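Local coordinates for carbohydrate kinase, FGGY (PDB 3IFR), which probably phosphorylates D-xylulose at the expense of ATP, as a xylulose kinase of the FGGY carbohydrate kinase family, at residues A[46-51]-A[105-110]; A[279-284]-A[391-396]; A[300-305]-A[346-351]; A[310-315]-A[374-379]; A[385-390]-A[418-423]. All coordinates share one frame; numbering follows the deposited sequence.

Contact 1: A[46-51]-A[105-110]; sequences GWAEED and QSDGRC
Residues 46-49 and 106-109 run at 110° to each other and come closest where the CA atoms of Ala-48 and Asp-107 lie 4.6 Å apart; the backbone N of Gly-108 donates to Gly-46 O at 2.8 Å. Asp-107 is turned across the gap by a first torsion that swings CG away from the amide nitrogen (chi1 -176°). Its OD1 accepts from Ala-48 N at 2.7 Å and, from the other face of the carboxylate, from Arg-109 NH2. OD2 takes the backbone N of Arg-109, which defines an Asx turn; Arg-109 NE to OD2 and NH2 to OD1 together form a side-on, two-nitrogen grip. This loop leads from strand 102-103 to helix 111-120 in the N-terminal FGGY domain, and strand 49-50 pairs antiparallel with 102-103. Arg-109 NH2 also bonds Glu-49 OE2 at 2.7 Å, within the guanidinium plane, completing a salt-bridge network that Arg-100 joins through Glu-49. The guanidinium lies flat on the Trp-47 indole, planes 15° apart, with Arg-109 CZ 3.6 Å from the centroid of the six-membered ring of Trp-47. An alanine at Trp-47 is likely to cost Arg-109 this cation-pi partner and uncover one face of its guanidinium. Trp-145 makes a further cation-pi contact with Arg-109.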
# COMPACT_ATOMS: atom_id res chain seq x y z
N GLY A 46 -5.18 1.40 -20.28
CA GLY A 46 -4.11 0.97 -19.39
C GLY A 46 -3.25 2.13 -18.90
O GLY A 46 -2.35 1.92 -18.07
N TRP A 47 -3.50 3.33 -19.42
CA TRP A 47 -2.88 4.55 -18.90
C TRP A 47 -3.50 5.00 -17.56
O TRP A 47 -4.71 4.91 -17.39
CB TRP A 47 -3.02 5.67 -19.91
CG TRP A 47 -2.05 5.54 -21.00
CD1 TRP A 47 -1.60 4.38 -21.58
CD2 TRP A 47 -1.39 6.60 -21.68
NE1 TRP A 47 -0.68 4.65 -22.55
CE2 TRP A 47 -0.55 6.01 -22.65
CE3 TRP A 47 -1.40 7.99 -21.55
CZ2 TRP A 47 0.25 6.76 -23.49
CZ3 TRP A 47 -0.61 8.73 -22.40
CH2 TRP A 47 0.21 8.11 -23.34
N ALA A 48 -2.68 5.45 -16.61
CA ALA A 48 -3.21 6.01 -15.34
C ALA A 48 -2.46 7.28 -15.02
O ALA A 48 -1.26 7.23 -14.67
CB ALA A 48 -3.08 5.03 -14.20
N GLU A 49 -3.13 8.41 -15.14
CA GLU A 49 -2.43 9.69 -14.98
C GLU A 49 -3.15 10.60 -14.02
O GLU A 49 -4.38 10.51 -13.91
CB GLU A 49 -2.28 10.38 -16.34
CG GLU A 49 -1.46 9.57 -17.34
CD GLU A 49 -0.94 10.35 -18.53
OE1 GLU A 49 -1.59 11.31 -18.98
OE2 GLU A 49 0.13 9.96 -19.03
N GLU A 50 -2.40 11.46 -13.34
CA GLU A 50 -3.02 12.56 -12.59
C GLU A 50 -2.36 13.92 -12.81
O GLU A 50 -1.26 14.03 -13.34
CB GLU A 50 -3.23 12.23 -11.11
CG GLU A 50 -3.75 10.80 -10.88
CD GLU A 50 -4.41 10.56 -9.51
OE1 GLU A 50 -4.00 11.19 -8.51
OE2 GLU A 50 -5.34 9.72 -9.44
N ASP A 51 -3.07 14.95 -12.42
CA ASP A 51 -2.63 16.30 -12.62
C ASP A 51 -2.07 16.78 -11.31
O ASP A 51 -2.82 16.99 -10.35
CB ASP A 51 -3.87 17.12 -12.96
CG ASP A 51 -3.54 18.56 -13.26
OD1 ASP A 51 -2.34 18.92 -13.14
OD2 ASP A 51 -4.49 19.34 -13.61
N GLN A 105 1.15 4.55 -10.20
CA GLN A 105 1.68 3.18 -10.13
C GLN A 105 0.80 2.11 -10.75
O GLN A 105 1.27 1.10 -11.22
CB GLN A 105 2.13 2.76 -8.72
CG GLN A 105 1.51 3.50 -7.58
CD GLN A 105 0.02 3.56 -7.68
OE1 GLN A 105 -0.66 2.53 -7.61
NE2 GLN A 105 -0.52 4.78 -7.80
N SER A 106 -0.49 2.31 -10.78
CA SER A 106 -1.30 1.35 -11.54
C SER A 106 -1.12 1.47 -13.06
O SER A 106 -1.73 0.70 -13.79
CB SER A 106 -2.75 1.56 -11.19
OG SER A 106 -3.07 2.93 -11.35
N ASP A 107 -0.33 2.42 -13.56
CA ASP A 107 -0.21 2.59 -15.01
C ASP A 107 0.42 1.36 -15.66
O ASP A 107 1.30 0.74 -15.07
CB ASP A 107 0.59 3.85 -15.35
CG ASP A 107 0.65 4.14 -16.87
OD1 ASP A 107 -0.16 4.95 -17.35
OD2 ASP A 107 1.50 3.54 -17.57
N GLY A 108 -0.03 1.01 -16.87
CA GLY A 108 0.42 -0.18 -17.57
C GLY A 108 1.08 0.05 -18.92
O GLY A 108 1.17 -0.87 -19.73
N ARG A 109 1.61 1.24 -19.16
CA ARG A 109 2.08 1.53 -20.51
C ARG A 109 3.46 1.01 -20.85
O ARG A 109 3.83 1.01 -22.01
CB ARG A 109 2.02 3.04 -20.83
CG ARG A 109 3.27 3.79 -20.45
CD ARG A 109 3.08 5.28 -20.57
NE ARG A 109 2.00 5.73 -19.71
CZ ARG A 109 1.57 6.99 -19.64
NH1 ARG A 109 2.11 7.90 -20.44
NH2 ARG A 109 0.59 7.31 -18.80
N CYS A 110 4.25 0.60 -19.86
CA CYS A 110 5.65 0.34 -20.16
C CYS A 110 6.17 -1.13 -20.11
O CYS A 110 7.26 -1.41 -19.61
CB CYS A 110 6.53 1.31 -19.37
SG CYS A 110 6.51 1.10 -17.62

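Contact 2: A[279-284]-A[391-396]; sequences KSDPRL and VAVLDD
A type I beta turn from Asp-281 to Leu-284, closed by Leu-284 N to Asp-281 O at 2.9 Å, faces one side of a helix, with the CA atoms of Arg-283 and Val-393 7.6 Å apart. The contact thus joins the loop between strands 269-273 and 298-301 to the last turns of helix 372-397 in the C-terminal FGGY domain. Val-393 stands at the middle of the contact: CG1, trans to its backbone N (chi1 172°), reaches both Arg-283 and Leu-284. It meets Leu-284 CD1 at 3.6 Å, the two side chains sliding past each other in opposite directions, and Arg-283 CD at 3.7 Å. The same methyl sits over one face of the Arg-283 guanidinium, 3.5 Å above the plane and offset toward its rim. Within the turn Asp-281 pairs with Arg-283, though the modelled distances are too short for their detail to be trusted. Asp-396 OD2 lies at the guanidinium edge, near its plane, the carboxylate inclined by 55°. Leu-394 points its CB away; its CD1 nevertheless meets Leu-284 CD1, modelled closer than normal van der Waals contact, and Ile-271 also packs on Leu-394. The link between charges is long: Arg-283 NH2 stands 3.7 Å from Asp-396 OD2.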
# COMPACT_ATOMS: atom_id res chain seq x y z
N LYS A 279 15.63 -8.06 3.68
CA LYS A 279 16.00 -9.22 2.92
C LYS A 279 14.96 -9.33 1.84
O LYS A 279 13.79 -9.74 2.06
CB LYS A 279 16.06 -10.48 3.80
CG LYS A 279 16.74 -11.69 3.17
CD LYS A 279 16.91 -12.82 4.22
CE LYS A 279 17.75 -14.00 3.71
NZ LYS A 279 17.28 -15.34 4.26
N SER A 280 15.40 -8.88 0.68
CA SER A 280 14.59 -8.86 -0.51
C SER A 280 14.10 -10.28 -0.71
O SER A 280 14.63 -11.21 -0.11
CB SER A 280 15.47 -8.44 -1.68
OG SER A 280 16.80 -8.91 -1.49
N ASP A 281 13.11 -10.44 -1.56
CA ASP A 281 12.78 -11.77 -2.01
C ASP A 281 11.83 -11.67 -3.20
O ASP A 281 10.87 -10.87 -3.20
CB ASP A 281 12.21 -12.58 -0.88
CG ASP A 281 11.93 -14.04 -1.28
OD1 ASP A 281 12.75 -14.92 -0.89
OD2 ASP A 281 10.89 -14.28 -1.98
N PRO A 282 12.11 -12.48 -4.24
CA PRO A 282 11.36 -12.57 -5.50
C PRO A 282 9.88 -12.52 -5.26
O PRO A 282 9.10 -12.35 -6.20
CB PRO A 282 11.72 -13.97 -6.01
CG PRO A 282 13.10 -14.21 -5.47
CD PRO A 282 13.18 -13.50 -4.16
N ARG A 283 9.47 -12.69 -4.02
CA ARG A 283 8.08 -13.03 -3.73
C ARG A 283 7.32 -11.86 -3.11
O ARG A 283 6.09 -11.80 -3.17
CB ARG A 283 8.06 -14.28 -2.83
CG ARG A 283 8.65 -15.53 -3.50
CD ARG A 283 8.90 -16.70 -2.54
NE ARG A 283 10.22 -16.61 -1.93
CZ ARG A 283 10.69 -17.43 -0.98
NH1 ARG A 283 11.91 -17.25 -0.51
NH2 ARG A 283 9.95 -18.43 -0.50
N LEU A 284 8.08 -10.91 -2.57
CA LEU A 284 7.60 -9.90 -1.63
C LEU A 284 8.42 -8.65 -1.89
O LEU A 284 9.63 -8.75 -2.13
CB LEU A 284 7.88 -10.36 -0.21
CG LEU A 284 6.99 -11.51 0.27
CD1 LEU A 284 7.46 -12.02 1.62
CD2 LEU A 284 5.53 -11.08 0.34
N VAL A 391 2.48 -15.50 4.52
CA VAL A 391 3.01 -15.58 5.87
C VAL A 391 4.15 -16.62 5.90
O VAL A 391 5.22 -16.38 6.47
CB VAL A 391 1.89 -15.97 6.90
CG1 VAL A 391 2.47 -16.10 8.31
CG2 VAL A 391 0.79 -14.92 6.89
N ALA A 392 3.93 -17.75 5.24
CA ALA A 392 4.93 -18.80 5.18
C ALA A 392 6.16 -18.22 4.49
O ALA A 392 7.31 -18.46 4.89
CB ALA A 392 4.39 -20.05 4.42
N VAL A 393 5.94 -17.45 3.44
CA VAL A 393 7.08 -16.85 2.79
C VAL A 393 7.79 -15.89 3.72
O VAL A 393 9.01 -15.96 3.82
CB VAL A 393 6.75 -16.27 1.40
CG1 VAL A 393 7.92 -15.49 0.83
CG2 VAL A 393 6.39 -17.41 0.47
N LEU A 394 7.05 -15.03 4.42
CA LEU A 394 7.67 -14.10 5.36
C LEU A 394 8.58 -14.86 6.34
O LEU A 394 9.76 -14.55 6.53
CB LEU A 394 6.61 -13.35 6.17
CG LEU A 394 5.93 -12.04 5.71
CD1 LEU A 394 6.76 -11.27 4.67
CD2 LEU A 394 4.49 -12.25 5.24
N ASP A 395 7.99 -15.90 6.93
CA ASP A 395 8.68 -16.81 7.80
C ASP A 395 9.97 -17.34 7.18
O ASP A 395 11.03 -17.30 7.80
CB ASP A 395 7.76 -17.97 8.16
CG ASP A 395 7.86 -18.36 9.62
OD1 ASP A 395 8.98 -18.39 10.15
OD2 ASP A 395 6.80 -18.62 10.25
N ASP A 396 9.87 -17.86 5.96
CA ASP A 396 11.02 -18.40 5.27
C ASP A 396 12.15 -17.39 5.15
O ASP A 396 13.34 -17.76 5.27
CB ASP A 396 10.65 -18.75 3.85
CG ASP A 396 10.07 -20.11 3.73
OD1 ASP A 396 9.77 -20.73 4.77
OD2 ASP A 396 9.88 -20.54 2.56

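Contact 3: A[300-305]-A[346-351]; sequences CMAATG and YFLGEK
Ala-302 and Ala-303 both direct their CB toward 346-351, but they meet different kinds of surface. Ala-303 CB comes at the edge of the Phe-347 ring, in its plane, 3.9 Å from CD2 of Phe-347; no ring face is used in this pair. Ala-302 CB lies between two side chains, touching Leu-348 CB at 4.0 Å and Lys-351 CD at 3.9 Å. Leu-348 reaches further along the same residue, its CD2 3.9 Å from Ala-302 O. The backbone sets Lys-351 CB 3.6 Å from Cys-300 O; CG then lies beside the backbone N (chi1 -71°), and bends at chi3 and chi4 bring CD near Ala-302 and CE to 4.2 Å from Cys-300 SG. No hydrogen bond crosses between the segments, so the evidence is for van der Waals packing of small against larger side chains, with the two backbones running nearly antiparallel, 172° apart. At the backbone angles of Gly-349 (phi 97°) a CB would be jammed against the carbonyl O of Leu-348, so glycine suits the position. The side chain of Cys-300 is about 5 Å from a bound phosphate ion, probably from the crystallisation liquor. Strand 298-301 is an outermost strand of the mixed sheet of the C-terminal domain, where Met-301 pairs with Gly-269; the CB of Met-301 points away from 346-351, and its selenomethionine side chain packs on Ala-386 and His-390 of helix 372-397, while Tyr-346 and Glu-350 touch helix 475-496.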
# COMPACT_ATOMS: atom_id res chain seq x y z
N CYS A 300 1.04 -8.02 -2.02
CA CYS A 300 -0.25 -7.59 -2.50
C CYS A 300 -0.86 -8.82 -3.13
O CYS A 300 -0.16 -9.62 -3.73
CB CYS A 300 -0.02 -6.53 -3.56
SG CYS A 300 -1.54 -5.88 -4.23
N MSE A 301 -2.15 -9.04 -2.97
CA MSE A 301 -2.79 -10.00 -3.84
C MSE A 301 -3.87 -9.37 -4.70
O MSE A 301 -4.78 -8.69 -4.21
CB MSE A 301 -3.37 -11.16 -3.08
CG MSE A 301 -2.35 -12.10 -2.55
SE MSE A 301 -3.18 -12.69 -0.89
CE MSE A 301 -5.09 -12.68 -1.63
N ALA A 302 -3.77 -9.64 -5.98
CA ALA A 302 -4.59 -8.96 -6.94
C ALA A 302 -6.09 -9.15 -6.67
O ALA A 302 -6.86 -8.18 -6.72
CB ALA A 302 -4.22 -9.41 -8.30
N ALA A 303 -6.55 -10.36 -6.38
CA ALA A 303 -8.00 -10.53 -6.28
C ALA A 303 -8.38 -10.91 -4.87
O ALA A 303 -8.12 -12.03 -4.46
CB ALA A 303 -8.50 -11.57 -7.26
N THR A 304 -9.00 -9.98 -4.14
CA THR A 304 -9.40 -10.21 -2.75
C THR A 304 -10.87 -9.83 -2.52
O THR A 304 -11.76 -10.67 -2.70
CB THR A 304 -8.49 -9.45 -1.78
OG1 THR A 304 -7.29 -10.20 -1.61
CG2 THR A 304 -9.13 -9.30 -0.44
N GLY A 305 -11.14 -8.60 -2.12
CA GLY A 305 -12.53 -8.20 -2.02
C GLY A 305 -13.14 -8.16 -3.41
O GLY A 305 -14.33 -8.38 -3.58
N TYR A 346 -6.89 -16.82 -8.36
CA TYR A 346 -6.09 -15.93 -9.21
C TYR A 346 -6.82 -15.39 -10.47
O TYR A 346 -6.44 -15.66 -11.63
CB TYR A 346 -4.77 -16.61 -9.55
CG TYR A 346 -4.13 -17.30 -8.35
CD1 TYR A 346 -3.92 -16.61 -7.16
CD2 TYR A 346 -3.74 -18.63 -8.40
CE1 TYR A 346 -3.34 -17.22 -6.06
CE2 TYR A 346 -3.17 -19.27 -7.31
CZ TYR A 346 -2.97 -18.56 -6.14
OH TYR A 346 -2.39 -19.18 -5.05
N PHE A 347 -7.84 -14.57 -10.23
CA PHE A 347 -8.70 -14.04 -11.29
C PHE A 347 -8.07 -12.96 -12.18
O PHE A 347 -8.51 -12.74 -13.33
CB PHE A 347 -10.02 -13.56 -10.68
CG PHE A 347 -10.71 -14.62 -9.86
CD1 PHE A 347 -11.48 -15.60 -10.49
CD2 PHE A 347 -10.59 -14.64 -8.49
CE1 PHE A 347 -12.12 -16.58 -9.75
CE2 PHE A 347 -11.23 -15.61 -7.74
CZ PHE A 347 -12.00 -16.59 -8.37
N LEU A 348 -7.04 -12.29 -11.67
CA LEU A 348 -6.29 -11.31 -12.47
C LEU A 348 -4.88 -11.81 -12.70
O LEU A 348 -4.02 -11.09 -13.20
CB LEU A 348 -6.23 -9.96 -11.76
CG LEU A 348 -7.48 -9.09 -11.80
CD1 LEU A 348 -8.74 -9.93 -12.05
CD2 LEU A 348 -7.62 -8.28 -10.51
N GLY A 349 -4.65 -13.06 -12.35
CA GLY A 349 -3.30 -13.52 -12.14
C GLY A 349 -3.03 -13.46 -10.64
O GLY A 349 -3.95 -13.19 -9.84
N GLU A 350 -1.77 -13.70 -10.27
CA GLU A 350 -1.31 -13.71 -8.89
C GLU A 350 -0.14 -12.73 -8.82
O GLU A 350 0.19 -12.11 -9.82
CB GLU A 350 -0.86 -15.12 -8.50
CG GLU A 350 0.14 -15.20 -7.35
CD GLU A 350 0.82 -16.56 -7.25
OE1 GLU A 350 1.20 -17.12 -8.31
OE2 GLU A 350 0.98 -17.05 -6.10
N LYS A 351 0.50 -12.60 -7.65
CA LYS A 351 1.56 -11.62 -7.44
C LYS A 351 2.49 -12.05 -6.31
O LYS A 351 2.43 -11.51 -5.20
CB LYS A 351 0.95 -10.26 -7.09
CG LYS A 351 0.26 -9.55 -8.25
CD LYS A 351 -0.52 -8.29 -7.80
CE LYS A 351 0.35 -7.03 -7.81
NZ LYS A 351 0.61 -6.51 -9.19

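Contact 4: A[310-315]-A[374-379]; sequences WLAKLL and HLWRAL
Leu-311 and Trp-376 reach each other because in both the first torsion carries CG to the side remote from the backbone N (chi1 -176° for Leu-311, -171° for Trp-376), sending the two side chains past one another in opposite directions. CD2 of Leu-311 then rests 3.7 Å from Trp-376 CE3, at an oblique approach to the indole, and the same methyl is 3.8 Å from Leu-375 O and 4.0 Å from Leu-379 CB. The six-membered ring of Trp-376 continues across to the next residue, where CZ3 lies 3.8 Å from Ala-312 CB; the small alanine lets the ring come close to the helix backbone, CZ3 being 3.6 Å from Ala-312 N. Leu-315 crosses Leu-375 at about a right angle, its CD2 3.8 Å from Leu-375 CB. No hydrogen bond crosses between the segments; the side-chain pairs are apolar. The polar end of Trp-376 is satisfied by another helix: NE1 bonds Asp-328 OD1 of helix 322-332, whose Leu-327 also touches Trp-376 and Ala-312. The short axes run antiparallel at 177° and approach to 10.7 Å, a separation bridged by leucine and tryptophan side chains. This is antiparallel helix-helix packing between helix 305-315 and the start of helix 372-397, within the C-terminal half of the FGGY fold.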
# COMPACT_ATOMS: atom_id res chain seq x y z
N TRP A 310 -17.17 -10.11 -7.45
CA TRP A 310 -17.42 -10.95 -8.60
C TRP A 310 -18.35 -12.09 -8.19
O TRP A 310 -19.47 -12.20 -8.67
CB TRP A 310 -16.10 -11.50 -9.14
CG TRP A 310 -16.23 -12.43 -10.28
CD1 TRP A 310 -16.61 -12.11 -11.53
CD2 TRP A 310 -15.95 -13.83 -10.29
NE1 TRP A 310 -16.60 -13.22 -12.33
CE2 TRP A 310 -16.20 -14.30 -11.59
CE3 TRP A 310 -15.49 -14.73 -9.32
CZ2 TRP A 310 -16.03 -15.64 -11.96
CZ3 TRP A 310 -15.33 -16.07 -9.69
CH2 TRP A 310 -15.59 -16.51 -11.00
N LEU A 311 -17.91 -12.93 -7.27
CA LEU A 311 -18.65 -14.15 -7.00
C LEU A 311 -20.00 -13.88 -6.34
O LEU A 311 -20.95 -14.63 -6.57
CB LEU A 311 -17.83 -15.14 -6.18
CG LEU A 311 -18.54 -16.48 -5.94
CD1 LEU A 311 -18.72 -17.29 -7.25
CD2 LEU A 311 -17.84 -17.28 -4.86
N ALA A 312 -20.08 -12.85 -5.50
CA ALA A 312 -21.35 -12.49 -4.88
C ALA A 312 -22.40 -12.14 -5.94
O ALA A 312 -23.59 -12.45 -5.78
CB ALA A 312 -21.18 -11.33 -3.89
N LYS A 313 -21.96 -11.52 -7.03
CA LYS A 313 -22.89 -11.12 -8.09
C LYS A 313 -23.40 -12.34 -8.82
O LYS A 313 -24.58 -12.45 -9.16
CB LYS A 313 -22.22 -10.17 -9.08
CG LYS A 313 -21.69 -8.89 -8.48
CD LYS A 313 -21.16 -8.00 -9.64
CE LYS A 313 -20.05 -7.00 -9.22
NZ LYS A 313 -19.32 -6.47 -10.42
N LEU A 314 -22.49 -13.26 -9.10
CA LEU A 314 -22.85 -14.51 -9.72
C LEU A 314 -23.81 -15.31 -8.84
O LEU A 314 -24.77 -15.88 -9.33
CB LEU A 314 -21.60 -15.34 -9.97
CG LEU A 314 -20.73 -14.84 -11.12
CD1 LEU A 314 -19.60 -15.82 -11.25
CD2 LEU A 314 -21.53 -14.73 -12.44
N LEU A 315 -23.54 -15.35 -7.54
CA LEU A 315 -24.24 -16.28 -6.62
C LEU A 315 -25.50 -15.68 -5.98
O LEU A 315 -26.40 -16.40 -5.60
CB LEU A 315 -23.26 -16.73 -5.53
CG LEU A 315 -22.59 -18.10 -5.69
CD1 LEU A 315 -22.27 -18.44 -7.12
CD2 LEU A 315 -21.37 -18.20 -4.82
N HIS A 374 -21.11 -23.53 -0.20
CA HIS A 374 -19.83 -24.17 -0.45
C HIS A 374 -18.98 -23.33 -1.38
O HIS A 374 -17.78 -23.17 -1.15
CB HIS A 374 -20.03 -25.52 -1.11
CG HIS A 374 -20.56 -26.57 -0.21
ND1 HIS A 374 -21.91 -26.70 0.05
CD2 HIS A 374 -19.94 -27.57 0.45
CE1 HIS A 374 -22.09 -27.74 0.86
NE2 HIS A 374 -20.92 -28.29 1.11
N LEU A 375 -19.58 -22.81 -2.45
CA LEU A 375 -18.80 -22.01 -3.39
C LEU A 375 -18.24 -20.76 -2.73
O LEU A 375 -17.06 -20.44 -2.88
CB LEU A 375 -19.61 -21.60 -4.65
CG LEU A 375 -19.74 -22.57 -5.84
CD1 LEU A 375 -19.66 -21.84 -7.19
CD2 LEU A 375 -18.69 -23.60 -5.80
N TRP A 376 -19.11 -20.04 -2.03
CA TRP A 376 -18.71 -18.86 -1.29
C TRP A 376 -17.60 -19.19 -0.27
O TRP A 376 -16.59 -18.48 -0.16
CB TRP A 376 -19.92 -18.29 -0.56
CG TRP A 376 -19.67 -16.95 0.06
CD1 TRP A 376 -19.66 -16.67 1.38
CD2 TRP A 376 -19.40 -15.72 -0.62
NE1 TRP A 376 -19.42 -15.33 1.58
CE2 TRP A 376 -19.26 -14.73 0.36
CE3 TRP A 376 -19.26 -15.36 -1.97
CZ2 TRP A 376 -18.96 -13.39 0.05
CZ3 TRP A 376 -18.98 -14.04 -2.28
CH2 TRP A 376 -18.84 -13.07 -1.28
N ARG A 377 -17.80 -20.28 0.44
CA ARG A 377 -16.86 -20.69 1.47
C ARG A 377 -15.50 -21.00 0.89
O ARG A 377 -14.48 -20.54 1.38
CB ARG A 377 -17.38 -21.91 2.23
CG ARG A 377 -16.36 -22.39 3.25
CD ARG A 377 -17.03 -23.02 4.43
NE ARG A 377 -16.08 -23.09 5.53
CZ ARG A 377 -16.30 -22.61 6.75
NH1 ARG A 377 -17.46 -22.01 7.04
NH2 ARG A 377 -15.36 -22.74 7.66
N ALA A 378 -15.51 -21.78 -0.19
CA ALA A 378 -14.30 -22.20 -0.84
C ALA A 378 -13.52 -20.96 -1.23
O ALA A 378 -12.31 -20.93 -1.09
CB ALA A 378 -14.60 -23.03 -2.06
N LEU A 379 -14.21 -19.94 -1.72
CA LEU A 379 -13.51 -18.70 -2.10
C LEU A 379 -12.97 -18.02 -0.86
O LEU A 379 -11.82 -17.55 -0.87
CB LEU A 379 -14.39 -17.71 -2.88
CG LEU A 379 -13.58 -16.44 -3.19
CD1 LEU A 379 -12.26 -16.81 -3.86
CD2 LEU A 379 -14.31 -15.34 -4.00

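Contact 5: A[385-390]-A[418-423]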
# COMPACT_ATOMS: atom_id res chain seq x y z
N LEU A 385 -6.10 -18.82 2.51
CA LEU A 385 -4.99 -19.67 2.18
C LEU A 385 -3.86 -18.96 1.47
O LEU A 385 -2.67 -19.26 1.70
CB LEU A 385 -5.48 -20.79 1.28
CG LEU A 385 -5.57 -22.19 1.86
CD1 LEU A 385 -5.46 -22.23 3.37
CD2 LEU A 385 -6.87 -22.77 1.33
N ALA A 386 -4.21 -18.04 0.59
CA ALA A 386 -3.20 -17.24 -0.11
C ALA A 386 -2.51 -16.32 0.89
O ALA A 386 -1.32 -16.05 0.76
CB ALA A 386 -3.80 -16.42 -1.23
N PHE A 387 -3.28 -15.81 1.85
CA PHE A 387 -2.70 -15.01 2.91
C PHE A 387 -1.72 -15.86 3.72
O PHE A 387 -0.63 -15.43 4.05
CB PHE A 387 -3.79 -14.40 3.80
CG PHE A 387 -4.18 -13.02 3.40
CD1 PHE A 387 -3.24 -12.01 3.37
CD2 PHE A 387 -5.49 -12.72 3.03
CE1 PHE A 387 -3.59 -10.73 3.00
CE2 PHE A 387 -5.84 -11.43 2.66
CZ PHE A 387 -4.88 -10.44 2.66
N ARG A 388 -2.11 -17.08 4.04
CA ARG A 388 -1.23 -17.99 4.75
C ARG A 388 0.11 -18.19 4.03
O ARG A 388 1.19 -18.16 4.68
CB ARG A 388 -1.90 -19.34 4.96
CG ARG A 388 -0.97 -20.42 5.55
CD ARG A 388 -1.75 -21.50 6.27
NE ARG A 388 -0.97 -22.73 6.49
CZ ARG A 388 -1.44 -23.83 7.10
NH1 ARG A 388 -2.68 -23.87 7.56
NH2 ARG A 388 -0.67 -24.90 7.24
N HIS A 389 0.03 -18.38 2.71
CA HIS A 389 1.19 -18.60 1.86
C HIS A 389 2.22 -17.45 1.97
O HIS A 389 3.40 -17.68 2.28
CB HIS A 389 0.75 -18.90 0.41
CG HIS A 389 1.88 -19.16 -0.52
ND1 HIS A 389 1.83 -18.85 -1.87
CD2 HIS A 389 3.13 -19.67 -0.32
CE1 HIS A 389 2.96 -19.17 -2.45
NE2 HIS A 389 3.77 -19.67 -1.53
N HIS A 390 1.77 -16.22 1.76
CA HIS A 390 2.58 -15.06 2.12
C HIS A 390 3.26 -15.15 3.50
O HIS A 390 4.45 -14.84 3.65
CB HIS A 390 1.75 -13.78 2.08
CG HIS A 390 1.54 -13.25 0.71
ND1 HIS A 390 0.45 -13.60 -0.06
CD2 HIS A 390 2.26 -12.38 -0.04
CE1 HIS A 390 0.51 -12.97 -1.21
NE2 HIS A 390 1.61 -12.23 -1.22
N GLY A 418 -13.17 -15.58 11.14
CA GLY A 418 -13.07 -16.87 11.81
C GLY A 418 -12.28 -17.79 10.91
O GLY A 418 -11.34 -18.47 11.35
N ILE A 419 -12.62 -17.79 9.63
CA ILE A 419 -11.90 -18.64 8.69
C ILE A 419 -10.42 -18.26 8.65
O ILE A 419 -9.55 -19.12 8.68
CB ILE A 419 -12.53 -18.58 7.29
CG1 ILE A 419 -13.84 -19.39 7.27
CG2 ILE A 419 -11.51 -18.99 6.16
CD1 ILE A 419 -14.72 -19.03 6.10
N MSE A 420 -10.14 -16.96 8.56
CA MSE A 420 -8.75 -16.53 8.50
C MSE A 420 -7.94 -17.03 9.70
O MSE A 420 -6.84 -17.55 9.53
CB MSE A 420 -8.67 -15.01 8.47
CG MSE A 420 -7.24 -14.47 8.38
SE MSE A 420 -6.53 -14.74 6.55
CE MSE A 420 -5.13 -16.12 6.96
N ALA A 421 -8.49 -16.86 10.91
CA ALA A 421 -7.80 -17.25 12.11
C ALA A 421 -7.60 -18.75 12.17
O ALA A 421 -6.51 -19.21 12.54
CB ALA A 421 -8.52 -16.76 13.33
N ASP A 422 -8.65 -19.51 11.82
CA ASP A 422 -8.56 -20.98 11.85
C ASP A 422 -7.54 -21.52 10.84
O ASP A 422 -7.02 -22.65 10.99
CB ASP A 422 -9.90 -21.66 11.58
CG ASP A 422 -10.88 -21.54 12.74
OD1 ASP A 422 -10.44 -21.29 13.88
OD2 ASP A 422 -12.11 -21.70 12.50
N VAL A 423 -7.26 -20.72 9.83
CA VAL A 423 -6.33 -21.17 8.77
C VAL A 423 -4.90 -20.80 9.16
O VAL A 423 -3.92 -21.53 8.94
CB VAL A 423 -6.68 -20.51 7.43
CG1 VAL A 423 -5.44 -20.40 6.56
CG2 VAL A 423 -7.83 -21.26 6.74
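Val-423 and Leu-385 form the tightly packed edge of the contact: CG1 of Val-423 lies 3.7 Å from Leu-385 CD1, the side chains crossing at about a right angle. The same CG1, roughly anti to its own backbone N, is 3.9 Å from Arg-388 CD and so reaches between these two residues. Selenomethionine Met-420 fills the next position, bent at chi2 and chi3 so that CE lies 3.8 Å from Phe-387 CB. Its selenium approaches the Phe-387 ring obliquely, 5.0 Å from the centroid and 52° off the normal, a Met-aromatic contact; Phe-265 meets the ring as well.

The looser side is that of Arg-388, a partly exposed residue. Its chain runs extended from CG to NE, crossing Val-423 obliquely, and NH1 gives a weak bond, 3.0 Å long with an angle of 130°, to Val-423 O. The firmer polar partner is Asp-479 of helix 475-496, in a salt bridge to NH2, while Tyr-482 adds a cation-pi contact. A leucine in place of Arg-388 would probably leave Asp-479 without its charged mate and Val-423 O without this weak donor. The segment axes cross at -40° and come within 9.8 Å, the geometry of two helices, 372-397 and 414-424, packed together in the C-terminal domain of this actin-like ATPase-clan fold.

Contact 1 lies in the N-terminal FGGY domain and the other four in the C-terminal one; its nearest neighbour is contact 3, about 8 Å away between nearest atoms and 19 Å between centres. Helix 372-397 supplies a segment to contact 4 near its start, contact 5 midway and contact 2 near its end. Contacts 2 and 5 touch through Leu-284 CD2 and His-390 CD2, 3.5 Å apart, and contacts 4 and 5 through Arg-377 NH2 and Ile-419 CG1, 3.7 Å apart. Contact 3 packs on contact 5, with Lys-351 O 4.1 Å from His-390 NE2, and on contact 4 through the rings of Phe-347 and Trp-310. The phosphate ion near Cys-300 of contact 3 may mark a pocket.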